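PDB 6R2M: glycoside transferase from Listeria monocytogenes, which is probably an extracellular glycoside hydrolase acting on exopolysaccharide. Local coordinates for residues D84-W89 and K134-E139; D102-T107 and I165-Q170. All coordinates share one frame; numbering follows the deposited sequence.

From the N terminus, the loop 84-89, between helices 66-79 and 100-116, comes first, followed by 102-107 on helix 100-116. The chain then runs through helix 120-136 to 134-139, where interaction 1 closes a span of 44 residues that is mostly helical. It goes on past several short strands to helix 165-170, where interaction 2 closes a span of 57. The four segments alternate, so the two closures cross rather than nest. They lie about 12 Å apart, centre to centre, and they touch: Ile87 packs on Asp103 and Ile106. Together they tie the 84-89 loop, consecutive helices 100-116 and 120-136, and the short helix 165-170 into one region of this largely helical chain.

Interaction 1. Residues D84-W89 and K134-E139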
loop_
_atom_site.group_PDB
_atom_site.type_symbol
_atom_site.label_atom_id
_atom_site.label_comp_id
_atom_site.label_asym_id
_atom_site.label_seq_id
_atom_site.Cartn_x
_atom_site.Cartn_y
_atom_site.Cartn_z
ATOM N N ASP A 84 0.452 -23.618 -3.429
ATOM C CA ASP A 84 0.092 -23.186 -4.774
ATOM C C ASP A 84 0.354 -21.697 -5.010
ATOM O O ASP A 84 -0.276 -21.091 -5.889
ATOM C CB ASP A 84 -1.362 -23.548 -5.086
ATOM C CG ASP A 84 -2.293 -23.361 -3.902
ATOM O OD1 ASP A 84 -3.512 -23.610 -4.070
ATOM O OD2 ASP A 84 -1.826 -22.979 -2.804
ATOM N N ASN A 85 1.269 -21.100 -4.235
ATOM C CA ASN A 85 1.876 -19.812 -4.547
ATOM C C ASN A 85 0.924 -18.643 -4.338
ATOM O O ASN A 85 1.089 -17.592 -4.957
ATOM C CB ASN A 85 2.430 -19.783 -5.973
ATOM C CG ASN A 85 3.566 -20.755 -6.162
ATOM O OD1 ASN A 85 4.625 -20.604 -5.560
ATOM N ND2 ASN A 85 3.350 -21.763 -6.999
ATOM N N PHE A 86 -0.063 -18.807 -3.461
ATOM C CA PHE A 86 -0.865 -17.689 -2.988
ATOM C C PHE A 86 -0.216 -17.090 -1.748
ATOM O O PHE A 86 0.503 -17.772 -1.011
ATOM C CB PHE A 86 -2.295 -18.125 -2.654
ATOM C CG PHE A 86 -3.094 -18.569 -3.850
ATOM C CD1 PHE A 86 -3.784 -17.652 -4.625
ATOM C CD2 PHE A 86 -3.140 -19.910 -4.197
ATOM C CE1 PHE A 86 -4.522 -18.081 -5.732
ATOM C CE2 PHE A 86 -3.855 -20.341 -5.304
ATOM C CZ PHE A 86 -4.544 -19.422 -6.068
ATOM N N ILE A 87 -0.463 -15.804 -1.523
ATOM C CA ILE A 87 0.023 -15.108 -0.330
ATOM C C ILE A 87 -1.182 -14.875 0.571
ATOM O O ILE A 87 -2.074 -14.092 0.227
ATOM C CB ILE A 87 0.723 -13.778 -0.667
ATOM C CG1 ILE A 87 1.949 -13.994 -1.555
ATOM C CG2 ILE A 87 1.165 -13.080 0.633
ATOM C CD1 ILE A 87 2.597 -12.690 -2.031
ATOM N N LYS A 88 -1.230 -15.565 1.718
ATOM C CA LYS A 88 -2.277 -15.299 2.703
ATOM C C LYS A 88 -2.249 -13.834 3.129
ATOM O O LYS A 88 -1.182 -13.283 3.398
ATOM C CB LYS A 88 -2.073 -16.177 3.935
ATOM C CG LYS A 88 -2.238 -17.654 3.714
ATOM C CD LYS A 88 -1.976 -18.356 5.031
ATOM C CE LYS A 88 -2.213 -19.846 4.941
ATOM N NZ LYS A 88 -1.938 -20.473 6.261
ATOM N N TRP A 89 -3.424 -13.197 3.216
ATOM C CA TRP A 89 -3.419 -11.785 3.609
ATOM C C TRP A 89 -3.012 -11.608 5.070
ATOM O O TRP A 89 -2.569 -10.520 5.445
ATOM C CB TRP A 89 -4.782 -11.124 3.321
ATOM C CG TRP A 89 -5.886 -11.496 4.263
ATOM C CD1 TRP A 89 -6.785 -12.519 4.118
ATOM C CD2 TRP A 89 -6.223 -10.841 5.498
ATOM N NE1 TRP A 89 -7.656 -12.536 5.187
ATOM C CE2 TRP A 89 -7.331 -11.519 6.045
ATOM C CE3 TRP A 89 -5.703 -9.738 6.187
ATOM C CZ2 TRP A 89 -7.917 -11.145 7.259
ATOM C CZ3 TRP A 89 -6.291 -9.367 7.393
ATOM C CH2 TRP A 89 -7.383 -10.068 7.916
ATOM N N LYS A 134 -2.744 -12.801 -11.091
ATOM C CA LYS A 134 -3.482 -12.398 -12.284
ATOM C C LYS A 134 -4.444 -13.487 -12.744
ATOM O O LYS A 134 -5.560 -13.192 -13.199
ATOM C CB LYS A 134 -2.498 -12.048 -13.396
ATOM C CG LYS A 134 -3.138 -11.782 -14.756
ATOM C CD LYS A 134 -2.054 -11.495 -15.788
ATOM C CE LYS A 134 -2.545 -11.640 -17.214
ATOM N NZ LYS A 134 -1.403 -11.427 -18.142
ATOM N N LYS A 135 -4.029 -14.750 -12.626
ATOM C CA LYS A 135 -4.833 -15.856 -13.142
ATOM C C LYS A 135 -6.091 -16.085 -12.303
ATOM O O LYS A 135 -7.192 -16.250 -12.849
ATOM C CB LYS A 135 -3.984 -17.127 -13.217
ATOM C CG LYS A 135 -4.755 -18.378 -13.653
ATOM C CD LYS A 135 -3.805 -19.544 -13.857
ATOM C CE LYS A 135 -4.566 -20.788 -14.284
ATOM N NZ LYS A 135 -3.666 -21.965 -14.368
ATOM N N TYR A 136 -5.954 -16.090 -10.978
ATOM C CA TYR A 136 -7.039 -16.535 -10.111
ATOM C C TYR A 136 -7.826 -15.405 -9.466
ATOM O O TYR A 136 -9.035 -15.551 -9.263
ATOM C CB TYR A 136 -6.490 -17.459 -9.014
ATOM C CG TYR A 136 -6.115 -18.813 -9.561
ATOM C CD1 TYR A 136 -7.095 -19.744 -9.871
ATOM C CD2 TYR A 136 -4.791 -19.139 -9.818
ATOM C CE1 TYR A 136 -6.763 -20.981 -10.400
ATOM C CE2 TYR A 136 -4.445 -20.388 -10.348
ATOM C CZ TYR A 136 -5.443 -21.297 -10.633
ATOM O OH TYR A 136 -5.115 -22.527 -11.154
ATOM N N SER A 137 -7.192 -14.285 -9.124
ATOM C CA SER A 137 -7.910 -13.207 -8.446
ATOM C C SER A 137 -8.475 -12.201 -9.457
ATOM O O SER A 137 -8.231 -10.997 -9.419
ATOM C CB SER A 137 -7.000 -12.549 -7.417
ATOM O OG SER A 137 -7.799 -11.848 -6.482
ATOM N N ALA A 138 -9.278 -12.725 -10.377
ATOM C CA ALA A 138 -9.755 -11.941 -11.509
ATOM C C ALA A 138 -10.990 -12.615 -12.078
ATOM O O ALA A 138 -11.143 -13.830 -11.989
ATOM C CB ALA A 138 -8.693 -11.817 -12.602
ATOM N N GLU A 139 -11.860 -11.808 -12.675
ATOM C CA GLU A 139 -13.051 -12.296 -13.357
ATOM C C GLU A 139 -12.970 -11.787 -14.787
ATOM O O GLU A 139 -13.045 -10.575 -15.023
ATOM C CB GLU A 139 -14.321 -11.832 -12.648
ATOM C CG GLU A 139 -15.612 -12.164 -13.391
ATOM C CD GLU A 139 -15.807 -13.656 -13.613
ATOM O OE1 GLU A 139 -15.269 -14.458 -12.826
ATOM O OE2 GLU A 139 -16.509 -14.028 -14.580
#
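Phe86 and Tyr136 are the residues whose backbones come nearest, and even there their CA atoms stand 9.5 Å apart. Residues 84-89 form an irregular loop; 134-139 takes in the end of helix 120-136 and the two-residue strand 138-139, with Ser137 at the centre of an inverse gamma turn between them. Such a gap suits two large aromatic residues, whose rings can bridge it. Phe86 reaches over with the far end of its ring: CZ lies 3.8 Å from CD2 of Tyr136, and CE1 is 3.9 Å from the Tyr136 CB, which sits at the Phe86 ring edge, in its plane. The ring planes are inclined at 59°, with centroids 5.6 Å apart, an oblique aromatic pair, neither stacked nor T-shaped. With CG anti to the carbonyl carbon (chi1 -73°), Tyr136 swings its ring off the helix end to meet Phe86. The aliphatic CG of Lys135 lies over one face of that ring, toward its rim. The pair belongs to a larger aromatic cluster: Tyr147, from strand 147-148, meets both rings, and Phe149 meets Phe86. Asn132 of helix 120-136 touches Phe86, while Ser137 hydrogen-bonds to Val144, just beyond strand 142-143, through backbone and OG.

Interaction 2. Residues D102-T107 and I165-Q170; sequences DDFRIT and IQAMQQ
Apolar packing between two helices carries this contact, with Phe104 meeting Ala167 and Met168. The CA atoms of Phe104 and Ala167 are only 5.5 Å apart, a spacing that suits alanine, whose lone methyl takes up little room where the helices come close. That methyl, Ala167 CB, lies 3.7 Å from Phe104 CB and is also near CG and CD1, at the root of the ring. Met168 takes the other end: its CG is 3.7 Å from Phe104 CZ. The phenyl ring thus spans two successive residues of helix 165-170, and both approach it obliquely. Leu130 of helix 120-136 packs on Phe104 as well. Sulfur adds a Met-aromatic contact, with SD of Met168 5.1 Å from the Phe104 ring centroid and 46° off the ring normal. An extended chi2 (176°) followed by a bend at chi3 leads the chain away from the ring after CG has touched it; the Met168 side chain also touches Tyr173 and Tyr178.

The polar bonds of 102-107 lie apart from the Phe104 ring, some within helix 100-116, others to neighbouring residues. Arg105 NH1 donates to Asp102 OD1 at 2.8 Å in a salt bridge; the donor comes to the anti side of the carboxylate, while the oxygen lies close to the guanidinium plane. Asp103 OD2 is engaged by Thr133 and Asn98, so this buried carboxylate oxygen has hydrogen-bonding partners. Thr107 keeps its hydroxyl near the carbonyls of Asp103 and Phe104, a usual place for threonine in a helix. Just beyond the contact, Gln166 NE2 bonds Glu108 OE1, giving the two helices a polar link.

Because the contact between 102-107 and 165-170 itself rests on methyl, phenyl and thioether groups, it is nondirectional, consistent with close fit and exclusion of water holding these buried surfaces together.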
loop_
_atom_site.group_PDB
_atom_site.type_symbol
_atom_site.label_atom_id
_atom_site.label_comp_id
_atom_site.label_asym_id
_atom_site.label_seq_id
_atom_site.Cartn_x
_atom_site.Cartn_y
_atom_site.Cartn_z
ATOM N N ASP A 102 -1.867 -6.555 -1.507
ATOM C CA ASP A 102 -0.690 -7.038 -0.792
ATOM C C ASP A 102 0.201 -7.892 -1.684
ATOM O O ASP A 102 1.435 -7.853 -1.536
ATOM C CB ASP A 102 -1.119 -7.808 0.465
ATOM C CG ASP A 102 -1.900 -6.925 1.440
ATOM O OD1 ASP A 102 -1.617 -5.709 1.500
ATOM O OD2 ASP A 102 -2.813 -7.429 2.135
ATOM N N ASP A 103 -0.392 -8.652 -2.621
ATOM C CA ASP A 103 0.414 -9.380 -3.595
ATOM C C ASP A 103 1.196 -8.411 -4.460
ATOM O O ASP A 103 2.387 -8.612 -4.704
ATOM C CB ASP A 103 -0.450 -10.240 -4.517
ATOM C CG ASP A 103 -1.248 -11.291 -3.794
ATOM O OD1 ASP A 103 -1.069 -11.487 -2.572
ATOM O OD2 ASP A 103 -2.062 -11.938 -4.492
ATOM N N PHE A 104 0.514 -7.362 -4.944
ATOM C CA PHE A 104 1.138 -6.340 -5.788
ATOM C C PHE A 104 2.321 -5.697 -5.077
ATOM O O PHE A 104 3.390 -5.498 -5.665
ATOM C CB PHE A 104 0.116 -5.256 -6.157
ATOM C CG PHE A 104 -0.958 -5.693 -7.114
ATOM C CD1 PHE A 104 -0.764 -6.746 -8.006
ATOM C CD2 PHE A 104 -2.181 -5.026 -7.109
ATOM C CE1 PHE A 104 -1.780 -7.117 -8.881
ATOM C CE2 PHE A 104 -3.188 -5.386 -7.969
ATOM C CZ PHE A 104 -2.983 -6.439 -8.867
ATOM N N ARG A 105 2.138 -5.348 -3.808
ATOM C CA ARG A 105 3.204 -4.691 -3.060
ATOM C C ARG A 105 4.406 -5.612 -2.897
ATOM O O ARG A 105 5.546 -5.196 -3.100
ATOM C CB ARG A 105 2.690 -4.244 -1.693
ATOM C CG ARG A 105 3.749 -3.463 -0.928
ATOM C CD ARG A 105 3.265 -3.107 0.469
ATOM N NE ARG A 105 2.054 -2.286 0.426
ATOM C CZ ARG A 105 0.833 -2.726 0.699
ATOM N NH1 ARG A 105 0.614 -4.004 1.014
ATOM N NH2 ARG A 105 -0.189 -1.882 0.649
ATOM N N ILE A 106 4.165 -6.878 -2.554
ATOM C CA ILE A 106 5.261 -7.808 -2.303
ATOM C C ILE A 106 6.015 -8.101 -3.594
ATOM O O ILE A 106 7.251 -8.113 -3.614
ATOM C CB ILE A 106 4.714 -9.089 -1.645
ATOM C CG1 ILE A 106 4.411 -8.795 -0.165
ATOM C CG2 ILE A 106 5.712 -10.245 -1.747
ATOM C CD1 ILE A 106 3.488 -9.811 0.522
ATOM N N THR A 107 5.284 -8.367 -4.687
ATOM C CA THR A 107 5.963 -8.683 -5.936
ATOM C C THR A 107 6.716 -7.476 -6.466
ATOM O O THR A 107 7.829 -7.625 -6.973
ATOM C CB THR A 107 4.986 -9.204 -6.992
ATOM O OG1 THR A 107 3.938 -8.249 -7.228
ATOM C CG2 THR A 107 4.388 -10.520 -6.533
ATOM N N ILE A 165 -1.076 0.168 -10.208
ATOM C CA ILE A 165 -0.966 0.217 -11.665
ATOM C C ILE A 165 0.397 -0.284 -12.116
ATOM O O ILE A 165 0.510 -1.024 -13.098
ATOM C CB ILE A 165 -1.238 1.645 -12.175
ATOM C CG1 ILE A 165 -2.661 2.074 -11.807
ATOM C CG2 ILE A 165 -0.992 1.738 -13.703
ATOM C CD1 ILE A 165 -3.762 1.080 -12.205
ATOM N N GLN A 166 1.459 0.113 -11.417
ATOM C CA GLN A 166 2.788 -0.357 -11.793
ATOM C C GLN A 166 2.870 -1.882 -11.759
ATOM O O GLN A 166 3.374 -2.503 -12.703
ATOM C CB GLN A 166 3.844 0.271 -10.876
ATOM C CG GLN A 166 5.236 -0.309 -11.084
ATOM C CD GLN A 166 6.339 0.716 -10.931
ATOM O OE1 GLN A 166 6.224 1.851 -11.398
ATOM N NE2 GLN A 166 7.416 0.325 -10.256
ATOM N N ALA A 167 2.335 -2.503 -10.704
ATOM C CA ALA A 167 2.405 -3.957 -10.612
ATOM C C ALA A 167 1.577 -4.614 -11.710
ATOM O O ALA A 167 1.984 -5.630 -12.286
ATOM C CB ALA A 167 1.936 -4.429 -9.235
ATOM N N MET A 168 0.421 -4.042 -12.021
ATOM C CA MET A 168 -0.437 -4.639 -13.040
ATOM C C MET A 168 0.188 -4.548 -14.423
ATOM O O MET A 168 0.011 -5.459 -15.242
ATOM C CB MET A 168 -1.815 -3.976 -13.026
ATOM C CG MET A 168 -2.548 -4.201 -11.737
ATOM S SD MET A 168 -4.107 -3.310 -11.689
ATOM C CE MET A 168 -4.950 -4.058 -13.089
ATOM N N GLN A 169 0.925 -3.470 -14.702
ATOM C CA GLN A 169 1.611 -3.380 -15.986
ATOM C C GLN A 169 2.774 -4.362 -16.061
ATOM O O GLN A 169 3.079 -4.875 -17.147
ATOM C CB GLN A 169 2.081 -1.943 -16.223
ATOM C CG GLN A 169 0.937 -0.945 -16.309
ATOM C CD GLN A 169 1.398 0.500 -16.282
ATOM O OE1 GLN A 169 2.481 0.816 -15.792
ATOM N NE2 GLN A 169 0.559 1.391 -16.798
ATOM N N GLN A 170 3.410 -4.655 -14.926
ATOM C CA GLN A 170 4.528 -5.596 -14.904
ATOM C C GLN A 170 4.115 -6.989 -15.374
ATOM O O GLN A 170 4.933 -7.717 -15.953
ATOM C CB GLN A 170 5.115 -5.666 -13.495
ATOM C CG GLN A 170 6.176 -6.728 -13.339
ATOM C CD GLN A 170 7.456 -6.375 -14.071
ATOM O OE1 GLN A 170 7.883 -5.221 -14.064
ATOM N NE2 GLN A 170 8.071 -7.370 -14.716
#